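Local coordinates for decapping protein involved in mRNA degradation-Dcp1p (Saccharomyces cerevisiae, PDB 1Q67), which acts with the decapping subunit Dcp2 to strip the 7-methylguanine cap from mRNA, a committed step of mRNA degradation in yeast, at residues Gly156-Asn160 with Ser161-Lys165; Gln212-Tyr215 with Glu216-Tyr220. One frame throughout, in Å; residues are numbered along the deposited sequence.

Interaction 1 of 2, residues Gly156-Asn160 with Ser161-Lys165; sequences GIVPN and SVVNK
Over one face of the Asn164 amide hangs the backbone oxygen of Asn160, off to the side of CG away from OD1, with Asn160 O 3.3 Å from Asn164 CG. This is the first turn of helix 160-169, entered from strand 152-157 through Val158 and Pro159, with Pro159 as N-cap. The oxygen stands well off the amide plane, so the nearby ND2 makes no hydrogen bond to it. Asn164 CG is turned beside its own backbone N (chi1 -67°), and this swings the amide back under the oxygen.

The puckered ring of Pro159 is met at two places: its CD lies 4.2 Å from Val162 CG2, the two side chains running alongside, and its CB faces Ser161 OG. Tyr140 and Asn139 also touch this ring. Pro159 has no side-chain acceptor for the first-turn N-H groups; its carbonyl starts the ordinary i to i+4 series, Pro159 O taking Val163 N at 3.2 Å, in the carbonyl plane. It also takes Val162 N weakly at 3.0 Å, where the N-H points well off line (128°). The Asn164 N to Asn160 O bond is shorter and straighter, at 2.8 Å. The Asn160 side chain touches Leu222 of helix 208-223 and Cys181, while its backbone is hydrogen-bonded to Leu222.

Across the turn, buried Val158 adds a closer apolar contact, crossing Val162 at about a right angle. One of its methyls, CG1, reaches toward the helix and lodges against two valines, with Val158 CG1 3.7 Å from Val162 CG1 and 3.8 Å from Val163 CG2.

Interaction 2 of 2, residues Gln212-Tyr215 with Glu216-Tyr220; sequences QNIY and ELIKY
Ile214 and Ile218, one turn apart, lie side by side and point the same way, with Ile214 CG1 4.0 Å from Ile218 CD1. This is the tight side of the helix. Ile218 CG1, set beside its own backbone N (chi1 -62°), also rests 3.3 Å from Ile214 O, the same oxygen that accepts Ile218 N at 3.0 Å in a nearly straight bond (174°). Both isoleucines are buried between strands: Leu65 and Ile67 of one sheet and Val191 of the other meet Ile214, while Ile67, Val184 and Ile193 meet Ile218.

The other flank is looser and largely open to solvent. Glu216 bends at chi2 (79°), folding its carboxylate back along the helix, where OE1 comes 3.9 Å from Gln212 CG and OE2 comes 3.8 Å from Tyr215 CE2. These are plain contacts without a hydrogen bond, and the carboxylate stands steeply to the tyrosine ring. Lys219 sends its ammonium away to a salt bridge with Glu223. Tyr215 bridges the two regimes, since its side chain also touches Val184 and Val186 of strand 183-187. With an alanine in place of Tyr215, the Glu216 carboxylate would probably lose the ring it lies against and be freer to swing, and Val184 and Val186 would lose a neighbour.

Under both flanks runs an unbroken series of i to i+4 backbone bonds, from Glu216 N to Gln212 O at 2.9 Å through Lys219 N to Tyr215 O. An amphipathic C-terminal helix wedged against two antiparallel sheets is the signature of the PH-like fold to which the Dcp1 family belongs.

Interaction 1 comes first along the chain, where strand 152-157 gives way to helix 160-169; interaction 2 follows in helix 208-223, after strands 183-187, 190-194 and 200-205 of the second sheet. Their centres are 16 Å apart and their nearest atoms about 5 Å, so they do not touch directly. The connection runs through the end of helix 208-223, where Leu222, just beyond 216-220, meets Ile157 and Asn160. The helix thus packs its middle between the two sheets and its C-terminal end against the strand-to-helix turn, so one helix is in contact with both sheets and with the turn that leaves the four-stranded sheet's outermost strand.

Interaction 1 of 2, residues Gly156-Asn160 with Ser161-Lys165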
loop_
_atom_site.group_PDB
_atom_site.type_symbol
_atom_site.label_atom_id
_atom_site.label_comp_id
_atom_site.label_asym_id
_atom_site.label_seq_id
_atom_site.Cartn_x
_atom_site.Cartn_y
_atom_site.Cartn_z
ATOM N N GLY B 156 6.699 5.794 17.323
ATOM C CA GLY B 156 7.812 5.688 18.256
ATOM C C GLY B 156 7.800 4.353 18.976
ATOM O O GLY B 156 6.736 3.782 19.207
ATOM N N ILE B 157 8.971 3.829 19.314
ATOM C CA ILE B 157 9.032 2.554 20.026
ATOM C C ILE B 157 9.705 2.738 21.390
ATOM O O ILE B 157 10.865 3.150 21.470
ATOM C CB ILE B 157 9.801 1.507 19.220
ATOM C CG1 ILE B 157 9.145 1.320 17.848
ATOM C CG2 ILE B 157 9.808 0.184 19.965
ATOM C CD1 ILE B 157 9.910 0.355 16.932
ATOM N N VAL B 158 8.971 2.439 22.459
ATOM C CA VAL B 158 9.491 2.590 23.827
ATOM C C VAL B 158 9.597 1.249 24.538
ATOM O O VAL B 158 8.645 0.482 24.571
ATOM C CB VAL B 158 8.574 3.504 24.672
ATOM C CG1 VAL B 158 9.155 3.687 26.076
ATOM C CG2 VAL B 158 8.402 4.856 23.978
ATOM N N PRO B 159 10.766 0.946 25.110
ATOM C CA PRO B 159 10.946 -0.330 25.818
ATOM C C PRO B 159 9.954 -0.494 26.978
ATOM O O PRO B 159 9.595 0.481 27.637
ATOM C CB PRO B 159 12.389 -0.251 26.327
ATOM C CG PRO B 159 13.064 0.665 25.334
ATOM C CD PRO B 159 12.017 1.728 25.086
ATOM N N ASN B 160 9.518 -1.729 27.220
ATOM C CA ASN B 160 8.594 -2.013 28.310
ATOM C C ASN B 160 9.140 -1.532 29.659
ATOM O O ASN B 160 8.395 -1.004 30.481
ATOM C CB ASN B 160 8.313 -3.517 28.411
ATOM C CG ASN B 160 7.645 -4.071 27.175
ATOM O OD1 ASN B 160 6.991 -3.341 26.427
ATOM N ND2 ASN B 160 7.790 -5.377 26.959
ATOM N N SER B 161 10.435 -1.722 29.888
ATOM C CA SER B 161 11.032 -1.312 31.158
ATOM C C SER B 161 10.861 0.182 31.390
ATOM O O SER B 161 10.685 0.624 32.524
ATOM C CB SER B 161 12.516 -1.681 31.210
ATOM O OG SER B 161 13.284 -0.893 30.318
ATOM N N VAL B 162 10.895 0.965 30.315
ATOM C CA VAL B 162 10.726 2.407 30.445
ATOM C C VAL B 162 9.266 2.736 30.739
ATOM O O VAL B 162 8.977 3.598 31.563
ATOM C CB VAL B 162 11.212 3.137 29.170
ATOM C CG1 VAL B 162 10.878 4.632 29.238
ATOM C CG2 VAL B 162 12.721 2.948 29.031
ATOM N N VAL B 163 8.343 2.035 30.088
ATOM C CA VAL B 163 6.926 2.270 30.328
ATOM C C VAL B 163 6.545 1.859 31.758
ATOM O O VAL B 163 5.785 2.562 32.431
ATOM C CB VAL B 163 6.039 1.488 29.326
ATOM C CG1 VAL B 163 4.567 1.618 29.707
ATOM C CG2 VAL B 163 6.249 2.028 27.918
ATOM N N ASN B 164 7.072 0.727 32.220
ATOM C CA ASN B 164 6.773 0.251 33.568
ATOM C C ASN B 164 7.328 1.194 34.633
ATOM O O ASN B 164 6.643 1.500 35.608
ATOM C CB ASN B 164 7.326 -1.164 33.779
ATOM C CG ASN B 164 6.611 -2.199 32.928
ATOM O OD1 ASN B 164 5.407 -2.086 32.671
ATOM N ND2 ASN B 164 7.344 -3.224 32.499
ATOM N N LYS B 165 8.560 1.655 34.448
ATOM C CA LYS B 165 9.161 2.577 35.398
ATOM C C LYS B 165 8.305 3.840 35.458
ATOM O O LYS B 165 7.976 4.342 36.541
ATOM C CB LYS B 165 10.582 2.949 34.966
ATOM C CG LYS B 165 11.278 3.910 35.931
ATOM C CD LYS B 165 12.506 4.555 35.310
ATOM C CE LYS B 165 13.669 3.580 35.177
ATOM N NZ LYS B 165 14.317 3.302 36.489
#

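Interaction 2 of 2, residues Gln212-Tyr215 with Glu216-Tyr220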
loop_
_atom_site.group_PDB
_atom_site.type_symbol
_atom_site.label_atom_id
_atom_site.label_comp_id
_atom_site.label_asym_id
_atom_site.label_seq_id
_atom_site.Cartn_x
_atom_site.Cartn_y
_atom_site.Cartn_z
ATOM N N GLN B 212 9.199 -12.134 9.847
ATOM C CA GLN B 212 9.702 -12.755 11.060
ATOM C C GLN B 212 10.844 -11.926 11.647
ATOM O O GLN B 212 10.949 -11.766 12.864
ATOM C CB GLN B 212 10.187 -14.177 10.759
ATOM C CG GLN B 212 10.052 -15.114 11.935
ATOM C CD GLN B 212 8.601 -15.309 12.350
ATOM O OE1 GLN B 212 8.304 -15.558 13.516
ATOM N NE2 GLN B 212 7.692 -15.206 11.391
ATOM N N ASN B 213 11.696 -11.390 10.781
ATOM C CA ASN B 213 12.814 -10.577 11.236
ATOM C C ASN B 213 12.394 -9.264 11.894
ATOM O O ASN B 213 13.024 -8.827 12.853
ATOM C CB ASN B 213 13.762 -10.289 10.071
ATOM C CG ASN B 213 14.534 -11.516 9.641
ATOM O OD1 ASN B 213 13.961 -12.593 9.468
ATOM N ND2 ASN B 213 15.841 -11.366 9.463
ATOM N N ILE B 214 11.342 -8.626 11.386
ATOM C CA ILE B 214 10.903 -7.369 11.974
ATOM C C ILE B 214 10.233 -7.681 13.316
ATOM O O ILE B 214 10.386 -6.948 14.289
ATOM C CB ILE B 214 9.918 -6.603 11.039
ATOM C CG1 ILE B 214 9.894 -5.126 11.428
ATOM C CG2 ILE B 214 8.500 -7.145 11.173
ATOM C CD1 ILE B 214 8.954 -4.271 10.591
ATOM N N TYR B 215 9.504 -8.790 13.358
ATOM C CA TYR B 215 8.834 -9.221 14.575
ATOM C C TYR B 215 9.878 -9.468 15.669
ATOM O O TYR B 215 9.710 -9.054 16.816
ATOM C CB TYR B 215 8.049 -10.511 14.304
ATOM C CG TYR B 215 7.699 -11.276 15.561
ATOM C CD1 TYR B 215 6.774 -10.775 16.475
ATOM C CD2 TYR B 215 8.347 -12.470 15.865
ATOM C CE1 TYR B 215 6.508 -11.443 17.666
ATOM C CE2 TYR B 215 8.092 -13.145 17.053
ATOM C CZ TYR B 215 7.176 -12.627 17.950
ATOM O OH TYR B 215 6.961 -13.276 19.143
ATOM N N GLU B 216 10.959 -10.140 15.292
ATOM C CA GLU B 216 12.043 -10.469 16.216
ATOM C C GLU B 216 12.763 -9.214 16.713
ATOM O O GLU B 216 13.106 -9.108 17.892
ATOM C CB GLU B 216 13.053 -11.389 15.525
ATOM C CG GLU B 216 13.431 -12.618 16.321
ATOM C CD GLU B 216 12.383 -13.700 16.241
ATOM O OE1 GLU B 216 12.157 -14.204 15.122
ATOM O OE2 GLU B 216 11.789 -14.047 17.287
ATOM N N LEU B 217 13.006 -8.267 15.811
ATOM C CA LEU B 217 13.674 -7.033 16.196
ATOM C C LEU B 217 12.825 -6.190 17.151
ATOM O O LEU B 217 13.312 -5.734 18.181
ATOM C CB LEU B 217 14.023 -6.204 14.958
ATOM C CG LEU B 217 14.556 -4.796 15.237
ATOM C CD1 LEU B 217 15.858 -4.892 16.024
ATOM C CD2 LEU B 217 14.779 -4.056 13.915
ATOM N N ILE B 218 11.560 -5.976 16.819
ATOM C CA ILE B 218 10.711 -5.167 17.681
ATOM C C ILE B 218 10.532 -5.815 19.052
ATOM O O ILE B 218 10.549 -5.136 20.080
ATOM C CB ILE B 218 9.331 -4.925 17.050
ATOM C CG1 ILE B 218 9.494 -4.140 15.741
ATOM C CG2 ILE B 218 8.449 -4.148 18.026
ATOM C CD1 ILE B 218 8.219 -4.031 14.931
ATOM N N LYS B 219 10.357 -7.130 19.049
ATOM C CA LYS B 219 10.199 -7.903 20.271
ATOM C C LYS B 219 11.427 -7.658 21.136
ATOM O O LYS B 219 11.316 -7.374 22.326
ATOM C CB LYS B 219 10.092 -9.389 19.917
ATOM C CG LYS B 219 9.956 -10.342 21.091
ATOM C CD LYS B 219 8.580 -10.274 21.712
ATOM C CE LYS B 219 8.393 -11.399 22.728
ATOM N NZ LYS B 219 7.180 -11.196 23.582
ATOM N N TYR B 220 12.602 -7.749 20.518
ATOM C CA TYR B 220 13.859 -7.541 21.225
ATOM C C TYR B 220 13.985 -6.124 21.781
ATOM O O TYR B 220 14.489 -5.924 22.883
ATOM C CB TYR B 220 15.047 -7.814 20.293
ATOM C CG TYR B 220 16.392 -7.702 20.983
ATOM C CD1 TYR B 220 16.972 -8.808 21.615
ATOM C CD2 TYR B 220 17.051 -6.477 21.064
ATOM C CE1 TYR B 220 18.166 -8.688 22.314
ATOM C CE2 TYR B 220 18.246 -6.347 21.761
ATOM C CZ TYR B 220 18.794 -7.456 22.385
ATOM O OH TYR B 220 19.959 -7.319 23.097
#